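PDB 4FD7: putative arylalkylamine N-Acetyltransferase 7 from Aedes aegypti, which is assigned to the GNAT acetyltransferase family and probably transfers the acetyl group of acetyl-CoA to the amine nitrogen of arylalkylamine substrates. Local coordinates for residues 153-158 / 162-167. Residues are numbered along the deposited sequence; the frame is centred on the assembly and turned at random.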
# COMPACT_ATOMS: atom_id res chain seq x y z
N LEU A 153 -1.31 -2.82 -1.36
CA LEU A 153 -0.27 -3.75 -1.79
C LEU A 153 -0.96 -5.02 -2.26
O LEU A 153 -1.68 -5.67 -1.49
CB LEU A 153 0.71 -4.06 -0.65
CG LEU A 153 2.06 -4.71 -1.03
CD1 LEU A 153 3.06 -4.61 0.12
CD2 LEU A 153 1.95 -6.17 -1.46
N SER A 154 -0.73 -5.37 -3.53
CA SER A 154 -1.32 -6.54 -4.16
C SER A 154 -0.24 -7.58 -4.44
O SER A 154 0.84 -7.24 -4.93
CB SER A 154 -1.98 -6.12 -5.47
OG SER A 154 -2.72 -7.17 -6.07
N VAL A 155 -0.51 -8.84 -4.13
CA VAL A 155 0.40 -9.92 -4.50
C VAL A 155 -0.41 -11.00 -5.21
O VAL A 155 -1.48 -11.37 -4.75
CB VAL A 155 1.09 -10.54 -3.28
CG1 VAL A 155 1.66 -11.94 -3.60
CG2 VAL A 155 2.20 -9.61 -2.75
N ASP A 156 0.11 -11.49 -6.34
CA ASP A 156 -0.57 -12.55 -7.08
C ASP A 156 -0.62 -13.78 -6.19
O ASP A 156 0.41 -14.24 -5.71
CB ASP A 156 0.17 -12.85 -8.37
CG ASP A 156 -0.56 -13.85 -9.26
OD1 ASP A 156 -1.33 -14.70 -8.74
OD2 ASP A 156 -0.35 -13.79 -10.48
N PRO A 157 -1.84 -14.31 -5.96
CA PRO A 157 -2.08 -15.49 -5.14
C PRO A 157 -1.16 -16.67 -5.45
O PRO A 157 -0.81 -17.39 -4.52
CB PRO A 157 -3.52 -15.84 -5.51
CG PRO A 157 -4.15 -14.53 -5.75
CD PRO A 157 -3.10 -13.72 -6.45
N LYS A 158 -0.73 -16.85 -6.70
CA LYS A 158 0.12 -17.99 -6.98
C LYS A 158 1.57 -17.78 -6.53
O LYS A 158 2.42 -18.65 -6.71
CB LYS A 158 0.04 -18.42 -8.45
CG LYS A 158 0.79 -17.54 -9.42
CD LYS A 158 0.20 -17.68 -10.83
CE LYS A 158 1.14 -17.10 -11.87
NZ LYS A 158 1.88 -15.96 -11.28
N ARG A 162 5.40 -16.60 0.30
CA ARG A 162 6.81 -16.55 -0.06
C ARG A 162 7.53 -15.34 0.54
O ARG A 162 8.72 -15.14 0.32
CB ARG A 162 6.96 -16.55 -1.59
CG ARG A 162 6.75 -17.94 -2.19
CD ARG A 162 6.49 -17.89 -3.67
NE ARG A 162 6.35 -19.22 -4.27
CZ ARG A 162 5.20 -19.88 -4.38
NH1 ARG A 162 5.16 -21.07 -4.94
NH2 ARG A 162 4.07 -19.35 -3.90
N GLY A 163 6.79 -14.55 1.31
CA GLY A 163 7.38 -13.38 1.94
C GLY A 163 7.48 -12.19 1.02
O GLY A 163 8.16 -11.21 1.36
N ILE A 164 6.80 -12.25 -0.13
CA ILE A 164 6.90 -11.19 -1.14
C ILE A 164 6.39 -9.83 -0.63
O ILE A 164 7.02 -8.79 -0.89
CB ILE A 164 6.26 -11.62 -2.50
CG1 ILE A 164 7.27 -12.44 -3.31
CG2 ILE A 164 5.79 -10.41 -3.31
CD1 ILE A 164 6.68 -13.65 -4.02
N ALA A 165 5.30 -9.83 0.14
CA ALA A 165 4.76 -8.58 0.69
C ALA A 165 5.78 -7.90 1.60
O ALA A 165 6.03 -6.68 1.51
CB ALA A 165 3.46 -8.83 1.43
N THR A 166 6.36 -8.69 2.50
CA THR A 166 7.41 -8.22 3.37
C THR A 166 8.52 -7.55 2.57
O THR A 166 8.90 -6.42 2.84
CB THR A 166 8.02 -9.37 4.18
OG1 THR A 166 7.00 -9.97 4.99
CG2 THR A 166 9.16 -8.88 5.06
N GLU A 167 9.06 -8.26 1.58
CA GLU A 167 10.18 -7.69 0.81
C GLU A 167 9.82 -6.43 0.00
O GLU A 167 10.67 -5.53 -0.16
CB GLU A 167 10.85 -8.76 -0.06
CG GLU A 167 11.36 -9.98 0.72
CD GLU A 167 12.22 -9.63 1.94
OE1 GLU A 167 13.07 -8.72 1.88
OE2 GLU A 167 12.06 -10.29 2.99
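V155 and A165 bring the two backbones closest, CA to CA 6.9 Å, where the chain leaves strand 146-155 and nearly reverses: runs 153-158 and 162-165 point 161° apart. Methyl groups make most of the contact. CG2 of V155 meets CG2 of I164 at 3.7 Å, branch against branch, the side chains crossing at a slant. I164 directs this methyl to the strand because CG2, not CG1, stands opposite its backbone N. The same V155 methyl lies 4.4 Å from CB of A165. L153, one strand repeat earlier, reaches A165 with both methyls: CD2 rests 4.2 Å from A165 CB, while CD1 lies near A165 O. At the outer end the carbonyl O of K158 sits over one face of the R162 guanidinium, 3.3 Å from NH2 but too poorly angled to bond; R162 instead donates through NH1 to D22 O. D156 closes an Asx turn, its OD1 taking the backbone N-H of K158 almost straight (171°), though from above the carboxylate plane. K158 NZ forms salt bridges with D156 OD2 and E97. G163 is the N-cap, right before the helix, and its O takes E167 N-H; its positive phi (82°) suits a residue without a side chain. This strand-loop-helix unit matches GNAT motif A, whose glycine-rich loop binds the CoA pyrophosphate in relatives. R160 NH2 of that loop donates a hydrogen bond to V155 O. S154 and D156 pair with V101 and V99 of strand 98-108, S154 also packs on helix 41-55, I164 touches F18 of strand 14-21, and T166 faces helix 191-200.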